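Local coordinates for protein monosaccharide-transporting ATPase (Actinobacillus succinogenes, PDB 5DTE) that binds beta-D-allopyranose and probably serves as the periplasmic solute-binding component of an ABC transporter for sugars, at residues V159-G164 with G219-N224; W198-A203 with N224-I229. All coordinates share one frame; numbering follows the deposited sequence.

Interaction 1: residues V159-G164 with G219-N224. With ALL (beta-D-allopyranose), chain E.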
ATOM      1  N   VAL A 159      11.316  -1.520 -19.818  1.00 32.00           N
ATOM      2  CA  VAL A 159      10.590  -0.988 -18.664  1.00 29.22           C
ATOM      3  C   VAL A 159      11.514  -0.531 -17.547  1.00 25.75           C
ATOM      4  O   VAL A 159      12.620  -1.069 -17.374  1.00 16.34           O
ATOM      5  CB  VAL A 159       9.614  -2.031 -18.070  1.00 27.06           C
ATOM      6  CG1 VAL A 159       8.426  -2.278 -19.004  1.00 21.55           C
ATOM      7  CG2 VAL A 159      10.349  -3.320 -17.767  1.00 22.46           C
ATOM      8  N   ALA A 160      11.045   0.460 -16.788  1.00 26.23           N
ATOM      9  CA  ALA A 160      11.757   0.935 -15.602  1.00 21.05           C
ATOM     10  C   ALA A 160      10.860   0.902 -14.372  1.00 21.11           C
ATOM     11  O   ALA A 160       9.759   1.434 -14.403  1.00 24.36           O
ATOM     12  CB  ALA A 160      12.274   2.319 -15.826  1.00 10.12           C
ATOM     13  N   ILE A 161      11.345   0.294 -13.289  1.00  9.97           N
ATOM     14  CA  ILE A 161      10.585   0.172 -12.046  1.00 10.95           C
ATOM     15  C   ILE A 161      10.888   1.259 -11.003  1.00 15.35           C
ATOM     16  O   ILE A 161      12.044   1.449 -10.614  1.00 17.08           O
ATOM     17  CB  ILE A 161      10.844  -1.200 -11.396  1.00 13.15           C
ATOM     18  CG1 ILE A 161      10.107  -2.288 -12.171  1.00 18.86           C
ATOM     19  CG2 ILE A 161      10.420  -1.208  -9.926  1.00 11.78           C
ATOM     20  CD1 ILE A 161      10.248  -3.658 -11.557  1.00 28.21           C
ATOM     21  N   LEU A 162       9.859   1.966 -10.542  1.00 12.85           N
ATOM     22  CA  LEU A 162      10.034   2.873  -9.394  1.00 23.09           C
ATOM     23  C   LEU A 162       9.553   2.182  -8.105  1.00 25.62           C
ATOM     24  O   LEU A 162       8.424   1.693  -8.034  1.00 14.75           O
ATOM     25  CB  LEU A 162       9.287   4.207  -9.590  1.00  8.58           C
ATOM     26  CG  LEU A 162       9.708   5.222 -10.665  1.00 13.73           C
ATOM     27  CD1 LEU A 162       8.541   6.126 -11.010  1.00  8.19           C
ATOM     28  CD2 LEU A 162      10.933   6.073 -10.282  1.00  8.89           C
ATOM     29  N   GLU A 163      10.409   2.154  -7.088  1.00  9.13           N
ATOM     30  CA  GLU A 163      10.124   1.393  -5.873  1.00 22.25           C
ATOM     31  C   GLU A 163       9.895   2.284  -4.661  1.00 19.93           C
ATOM     32  O   GLU A 163      10.170   3.488  -4.687  1.00 15.94           O
ATOM     33  CB  GLU A 163      11.269   0.436  -5.576  1.00 23.88           C
ATOM     34  CG  GLU A 163      11.992  -0.012  -6.817  1.00 31.48           C
ATOM     35  CD  GLU A 163      13.361  -0.552  -6.510  1.00 43.36           C
ATOM     36  OE1 GLU A 163      13.615  -0.890  -5.333  1.00 47.30           O
ATOM     37  OE2 GLU A 163      14.192  -0.599  -7.442  1.00 52.10           O
ATOM     38  N   GLY A 164       9.395   1.679  -3.593  1.00 11.24           N
ATOM     39  CA  GLY A 164       9.097   2.419  -2.387  1.00 25.05           C
ATOM     40  C   GLY A 164      10.310   2.502  -1.486  1.00 31.85           C
ATOM     41  O   GLY A 164      11.422   2.176  -1.916  1.00 27.44           O
ATOM     42  N   GLY A 219       7.722   2.308 -20.963  1.00 34.24           N
ATOM     43  CA  GLY A 219       6.819   1.868 -19.906  1.00 28.61           C
ATOM     44  C   GLY A 219       7.386   2.009 -18.496  1.00 28.49           C
ATOM     45  O   GLY A 219       8.539   1.636 -18.238  1.00 32.39           O
ATOM     46  N   ILE A 220       6.583   2.545 -17.574  1.00 20.29           N
ATOM     47  CA  ILE A 220       7.032   2.741 -16.193  1.00 18.73           C
ATOM     48  C   ILE A 220       6.131   2.107 -15.136  1.00 18.98           C
ATOM     49  O   ILE A 220       4.976   2.499 -14.943  1.00 21.95           O
ATOM     50  CB  ILE A 220       7.166   4.226 -15.835  1.00 21.04           C
ATOM     51  CG1 ILE A 220       8.202   4.907 -16.732  1.00 13.95           C
ATOM     52  CG2 ILE A 220       7.567   4.355 -14.384  1.00 20.23           C
ATOM     53  CD1 ILE A 220       8.277   6.369 -16.526  1.00 11.01           C
ATOM     54  N   PHE A 221       6.685   1.127 -14.441  1.00 10.93           N
ATOM     55  CA  PHE A 221       5.995   0.484 -13.360  1.00 10.95           C
ATOM     56  C   PHE A 221       6.359   1.208 -12.091  1.00 10.94           C
ATOM     57  O   PHE A 221       7.538   1.267 -11.738  1.00 13.53           O
ATOM     58  CB  PHE A 221       6.385  -0.980 -13.281  1.00 20.70           C
ATOM     59  CG  PHE A 221       5.783  -1.707 -12.120  1.00 23.07           C
ATOM     60  CD1 PHE A 221       4.565  -2.338 -12.243  1.00 29.32           C
ATOM     61  CD2 PHE A 221       6.438  -1.768 -10.905  1.00 21.26           C
ATOM     62  CE1 PHE A 221       4.011  -3.016 -11.175  1.00 27.83           C
ATOM     63  CE2 PHE A 221       5.883  -2.438  -9.836  1.00 18.23           C
ATOM     64  CZ  PHE A 221       4.674  -3.064  -9.971  1.00 15.30           C
ATOM     65  N   ALA A 222       5.349   1.767 -11.420  1.00 10.99           N
ATOM     66  CA  ALA A 222       5.528   2.421 -10.122  1.00 11.50           C
ATOM     67  C   ALA A 222       4.753   1.708  -8.986  1.00 13.18           C
ATOM     68  O   ALA A 222       3.540   1.481  -9.086  1.00 15.17           O
ATOM     69  CB  ALA A 222       5.107   3.870 -10.214  1.00 11.05           C
ATOM     70  N   ALA A 223       5.454   1.387  -7.902  1.00 16.15           N
ATOM     71  CA  ALA A 223       4.898   0.585  -6.801  1.00 21.74           C
ATOM     72  C   ALA A 223       3.898   1.301  -5.846  1.00 13.47           C
ATOM     73  O   ALA A 223       3.341   0.620  -4.960  1.00 12.14           O
ATOM     74  CB  ALA A 223       6.062  -0.018  -5.977  1.00 19.12           C
ATOM     75  N   ASN A 224       3.750   2.631  -5.959  1.00 11.20           N
ATOM     76  CA  ASN A 224       2.517   3.288  -5.581  1.00 13.47           C
ATOM     77  C   ASN A 224       2.023   4.393  -6.448  1.00 24.89           C
ATOM     78  O   ASN A 224       2.733   4.906  -7.287  1.00 34.67           O
ATOM     79  CB  ASN A 224       2.540   3.722  -4.096  1.00 26.44           C
ATOM     80  CG  ASN A 224       3.171   5.074  -3.840  1.00 28.41           C
ATOM     81  OD1 ASN A 224       3.065   6.028  -4.594  1.00 18.86           O
ATOM     82  ND2 ASN A 224       3.601   5.207  -2.628  1.00 43.15           N
TER
HETATM   83  C1  ALL E 401       1.975   1.020   1.436  1.00 29.89           C
HETATM   84  C2  ALL E 401       0.485   1.060   1.156  1.00 25.89           C
HETATM   85  C3  ALL E 401       0.121   2.111   0.175  1.00 26.39           C
HETATM   86  C4  ALL E 401       0.765   3.428   0.477  1.00 25.12           C
HETATM   87  C5  ALL E 401       2.268   3.215   0.538  1.00 12.81           C
HETATM   88  C6  ALL E 401       3.055   4.481   0.637  1.00  6.27           C
HETATM   89  O1  ALL E 401       2.261   0.210   2.508  1.00 45.94           O
HETATM   90  O2  ALL E 401       0.110  -0.220   0.602  1.00 25.04           O
HETATM   91  O3  ALL E 401       0.572   1.689  -1.150  1.00 13.47           O
HETATM   92  O4  ALL E 401       0.433   4.385  -0.540  1.00 29.68           O
HETATM   93  O5  ALL E 401       2.531   2.379   1.702  1.00 13.34           O
HETATM   94  O6  ALL E 401       2.896   5.028   1.929  1.00  7.11           O
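In one lobe of this periplasmic binding protein, Val159-Glu163, part of strand 157-163, and strand 219-222 are the inner pair of a four-stranded parallel sheet, and their pairing illustrates how the C-terminal ends of parallel strands lead into loops that bear ligand-pocket residues, here Asn224. Ala160 and Leu162 each use both polar backbone atoms on the partner strand. Ala160 N donates to Gly219 O at 3.1 Å, and Phe221 N returns a more bent bond to Ala160 O, with 141° at the hydrogen. One step on, Leu162 N reaches Phe221 O at 2.7 Å, and Ala223 N, just past its strand, closes on Leu162 O at 3.0 Å. Between them, Ile161 turns its backbone bonds to the outer strand 188-195.

Side chains alternate between two faces. Val159, Ile161 and Phe221 lie on the face packed by helix 169-182. Phe221 CG stands anti to its own nitrogen (chi1 176°), which lays the side chain alongside Ile161, both pointing the same way; ring atom CD2 meets Ile161 CG1 obliquely at 3.9 Å. Ala160, Leu162 and Ile220 occupy the other face, under helix 200-213, where the Leu162 CD1 branch rests against Ile220 CG2 at 3.9 Å and slightly farther from the methyl of Ala222.

Beyond the pairing the chain reaches Asn224, a residue of the sugar pocket. Ala223 O accepts a bond from Arg174 NH1, while NH2 of that guanidinium holds the allopyranose, and Ala223 CB packs 3.6 Å from Leu162 O.

Interaction 2: residues W198-A203 with N224-I229; sequences WETEQA and NDNMAI. With ALL (beta-D-allopyranose), chain E.
Asn226 O takes a bond from Thr200 OG1 across the contact at 3.1 Å and a weak one from Ile229 N in its own helix. The threonine hydroxyl sits well above the carbonyl plane, 47° out of it. With OG1 anti to the carbonyl carbon (chi1 -71°), the hydroxyl also lies beside Asn226 CB, at 3.6 Å. Helices 200-213 and 225-237 meet here by their first turns, beside the sugar pocket that Trp198 and Asn224 help to line. Asn224 is the N-cap of the second helix: its OD1 accepts from Met227 N at 3.0 Å. Met227 then runs along the backbone of Trp198. A weak N-H...S bond joins Trp198 N to Met227 SD at 3.2 Å, and the bend at chi3 (-71°) brings CE to 3.7 Å from Trp198 CD1, an apolar contact, while SD stands obliquely to the five-membered ring at 5.4 Å from its centroid, a Met-aromatic contact. Nearer the Met227 backbone, Ala203 CB meets Met227 CB at 3.7 Å. The indole itself serves the ligand: C6 of the allopyranose lies over one ring face, 3.3 Å above the plane and displaced toward the rim, while Ile165 and Val168 also touch the Trp198 side chain.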
ATOM      1  N   TRP A 198       8.093   6.330  -2.359  1.00 38.30           N
ATOM      2  CA  TRP A 198       6.637   6.545  -2.290  1.00 28.23           C
ATOM      3  C   TRP A 198       6.201   8.005  -2.432  1.00 27.18           C
ATOM      4  O   TRP A 198       5.003   8.298  -2.353  1.00 21.43           O
ATOM      5  CB  TRP A 198       6.055   5.990  -0.982  1.00 33.48           C
ATOM      6  CG  TRP A 198       6.056   4.489  -0.866  1.00 40.03           C
ATOM      7  CD1 TRP A 198       5.794   3.560  -1.853  1.00 42.78           C
ATOM      8  CD2 TRP A 198       6.351   3.749   0.305  1.00 33.24           C
ATOM      9  NE1 TRP A 198       5.890   2.288  -1.344  1.00 36.18           N
ATOM     10  CE2 TRP A 198       6.241   2.378  -0.025  1.00 36.98           C
ATOM     11  CE3 TRP A 198       6.695   4.111   1.606  1.00 34.40           C
ATOM     12  CZ2 TRP A 198       6.465   1.380   0.905  1.00 42.82           C
ATOM     13  CZ3 TRP A 198       6.911   3.123   2.527  1.00 44.49           C
ATOM     14  CH2 TRP A 198       6.798   1.771   2.175  1.00 51.94           C
ATOM     15  N   GLU A 199       7.164   8.905  -2.643  1.00 29.43           N
ATOM     16  CA  GLU A 199       6.907  10.347  -2.758  1.00 25.31           C
ATOM     17  C   GLU A 199       6.727  10.777  -4.203  1.00 15.47           C
ATOM     18  O   GLU A 199       7.508  10.392  -5.047  1.00  7.16           O
ATOM     19  CB  GLU A 199       8.058  11.162  -2.143  1.00 31.17           C
ATOM     20  CG  GLU A 199       7.905  11.536  -0.668  1.00 37.58           C
ATOM     21  CD  GLU A 199       9.076  12.376  -0.152  1.00 52.08           C
ATOM     22  OE1 GLU A 199       9.364  13.449  -0.739  1.00 56.38           O
ATOM     23  OE2 GLU A 199       9.720  11.952   0.837  1.00 55.68           O
ATOM     24  N   THR A 200       5.720  11.600  -4.480  1.00 25.93           N
ATOM     25  CA  THR A 200       5.577  12.192  -5.811  1.00 30.18           C
ATOM     26  C   THR A 200       6.843  12.961  -6.222  1.00 26.36           C
ATOM     27  O   THR A 200       7.478  12.608  -7.218  1.00 34.15           O
ATOM     28  CB  THR A 200       4.349  13.138  -5.903  1.00 14.50           C
ATOM     29  OG1 THR A 200       3.145  12.367  -5.859  1.00 25.42           O
ATOM     30  CG2 THR A 200       4.357  13.880  -7.191  1.00  6.08           C
ATOM     31  N   GLU A 201       7.227  13.975  -5.451  1.00 25.35           N
ATOM     32  CA  GLU A 201       8.315  14.876  -5.854  1.00 29.89           C
ATOM     33  C   GLU A 201       9.624  14.137  -6.184  1.00 25.65           C
ATOM     34  O   GLU A 201      10.284  14.476  -7.160  1.00 35.17           O
ATOM     35  CB  GLU A 201       8.568  15.938  -4.771  1.00 38.94           C
ATOM     36  CG  GLU A 201       9.203  17.250  -5.278  1.00 50.91           C
ATOM     37  CD  GLU A 201       8.248  18.116  -6.108  1.00 59.28           C
ATOM     38  OE1 GLU A 201       8.731  18.994  -6.872  1.00 63.42           O
ATOM     39  OE2 GLU A 201       7.015  17.924  -5.986  1.00 57.33           O
ATOM     40  N   GLN A 202       9.993  13.124  -5.403  1.00 11.41           N
ATOM     41  CA  GLN A 202      11.185  12.332  -5.722  1.00 11.57           C
ATOM     42  C   GLN A 202      11.092  11.499  -7.027  1.00 29.25           C
ATOM     43  O   GLN A 202      12.095  11.314  -7.746  1.00 20.74           O
ATOM     44  CB  GLN A 202      11.505  11.389  -4.573  1.00 14.00           C
ATOM     45  CG  GLN A 202      11.757  12.058  -3.263  1.00 19.43           C
ATOM     46  CD  GLN A 202      12.431  11.129  -2.269  1.00 24.81           C
ATOM     47  OE1 GLN A 202      13.149  10.193  -2.648  1.00 22.17           O
ATOM     48  NE2 GLN A 202      12.199  11.381  -0.983  1.00 29.33           N
ATOM     49  N   ALA A 203       9.901  10.973  -7.314  1.00 21.48           N
ATOM     50  CA  ALA A 203       9.717  10.133  -8.487  1.00 16.95           C
ATOM     51  C   ALA A 203       9.769  10.988  -9.745  1.00 24.75           C
ATOM     52  O   ALA A 203      10.121  10.502 -10.811  1.00 22.99           O
ATOM     53  CB  ALA A 203       8.426   9.378  -8.407  1.00 18.18           C
ATOM     54  N   ASN A 224       3.750   2.631  -5.959  1.00 11.20           N
ATOM     55  CA  ASN A 224       2.517   3.288  -5.581  1.00 13.47           C
ATOM     56  C   ASN A 224       2.023   4.393  -6.448  1.00 24.89           C
ATOM     57  O   ASN A 224       2.733   4.906  -7.287  1.00 34.67           O
ATOM     58  CB  ASN A 224       2.540   3.722  -4.096  1.00 26.44           C
ATOM     59  CG  ASN A 224       3.171   5.074  -3.840  1.00 28.41           C
ATOM     60  OD1 ASN A 224       3.065   6.028  -4.594  1.00 18.86           O
ATOM     61  ND2 ASN A 224       3.601   5.207  -2.628  1.00 43.15           N
ATOM     62  N   ASP A 225       0.770   4.739  -6.181  1.00 29.96           N
ATOM     63  CA  ASP A 225       0.058   5.752  -6.899  1.00 29.84           C
ATOM     64  C   ASP A 225       0.728   7.123  -6.902  1.00 23.22           C
ATOM     65  O   ASP A 225       0.638   7.844  -7.898  1.00 19.07           O
ATOM     66  CB  ASP A 225      -1.340   5.876  -6.334  1.00 36.05           C
ATOM     67  CG  ASP A 225      -2.360   5.290  -7.258  1.00 32.99           C
ATOM     68  OD1 ASP A 225      -1.947   4.880  -8.367  1.00 27.84           O
ATOM     69  OD2 ASP A 225      -3.553   5.260  -6.904  1.00 33.14           O
ATOM     70  N   ASN A 226       1.348   7.526  -5.796  1.00 27.29           N
ATOM     71  CA  ASN A 226       2.075   8.794  -5.786  1.00 27.42           C
ATOM     72  C   ASN A 226       3.252   8.809  -6.766  1.00 28.30           C
ATOM     73  O   ASN A 226       3.381   9.751  -7.546  1.00 36.11           O
ATOM     74  CB  ASN A 226       2.571   9.131  -4.375  1.00 16.25           C
ATOM     75  CG  ASN A 226       1.473   9.654  -3.493  1.00 16.81           C
ATOM     76  OD1 ASN A 226       0.510  10.237  -3.984  1.00 21.15           O
ATOM     77  ND2 ASN A 226       1.598   9.446  -2.184  1.00 22.81           N
ATOM     78  N   MET A 227       4.105   7.784  -6.739  1.00 13.82           N
ATOM     79  CA  MET A 227       5.265   7.770  -7.638  1.00 20.50           C
ATOM     80  C   MET A 227       4.844   7.688  -9.130  1.00 30.56           C
ATOM     81  O   MET A 227       5.559   8.181 -10.017  1.00 20.25           O
ATOM     82  CB  MET A 227       6.213   6.621  -7.275  1.00 11.18           C
ATOM     83  CG  MET A 227       6.704   6.676  -5.841  1.00 17.21           C
ATOM     84  SD  MET A 227       7.908   5.417  -5.379  1.00 21.17           S
ATOM     85  CE  MET A 227       6.903   3.946  -5.340  1.00 11.15           C
ATOM     86  N   ALA A 228       3.686   7.083  -9.399  1.00 21.67           N
ATOM     87  CA  ALA A 228       3.131   7.029 -10.754  1.00 22.17           C
ATOM     88  C   ALA A 228       2.805   8.423 -11.278  1.00 29.46           C
ATOM     89  O   ALA A 228       3.045   8.742 -12.442  1.00 35.31           O
ATOM     90  CB  ALA A 228       1.884   6.155 -10.782  1.00 21.89           C
ATOM     91  N   ILE A 229       2.246   9.245 -10.400  1.00 32.29           N
ATOM     92  CA  ILE A 229       1.884  10.620 -10.718  1.00 29.71           C
ATOM     93  C   ILE A 229       3.116  11.456 -10.973  1.00 22.64           C
ATOM     94  O   ILE A 229       3.147  12.282 -11.884  1.00 20.69           O
ATOM     95  CB  ILE A 229       1.068  11.247  -9.574  1.00 33.06           C
ATOM     96  CG1 ILE A 229      -0.278  10.518  -9.436  1.00 21.86           C
ATOM     97  CG2 ILE A 229       0.917  12.765  -9.770  1.00 34.17           C
ATOM     98  CD1 ILE A 229      -1.324  10.982 -10.407  1.00 11.52           C
TER
HETATM   99  C1  ALL E 401       1.975   1.020   1.436  1.00 29.89           C
HETATM  100  C2  ALL E 401       0.485   1.060   1.156  1.00 25.89           C
HETATM  101  C3  ALL E 401       0.121   2.111   0.175  1.00 26.39           C
HETATM  102  C4  ALL E 401       0.765   3.428   0.477  1.00 25.12           C
HETATM  103  C5  ALL E 401       2.268   3.215   0.538  1.00 12.81           C
HETATM  104  C6  ALL E 401       3.055   4.481   0.637  1.00  6.27           C
HETATM  105  O1  ALL E 401       2.261   0.210   2.508  1.00 45.94           O
HETATM  106  O2  ALL E 401       0.110  -0.220   0.602  1.00 25.04           O
HETATM  107  O3  ALL E 401       0.572   1.689  -1.150  1.00 13.47           O
HETATM  108  O4  ALL E 401       0.433   4.385  -0.540  1.00 29.68           O
HETATM  109  O5  ALL E 401       2.531   2.379   1.702  1.00 13.34           O
HETATM  110  O6  ALL E 401       2.896   5.028   1.929  1.00  7.11           O

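From the N terminus, the chain first lays down 159-164, passes through helix 169-182 and strand 188-195, and reaches 198-203 at the start of helix 200-213. That helix leads into 219-224, where interaction 1 closes a loop of 54 intervening residues by joining two inner strands. The chain continues directly into 224-229, and interaction 2 closes a shorter loop of 20 residues between two helix starts. The segments alternate, so the loops cross rather than nest, with Asn224 belonging to both. Where they meet, Gly164 packs on the Trp198 indole and Leu162 on the backbone of Met227, tying the pocket end of the sheet to the helices beside the sugar.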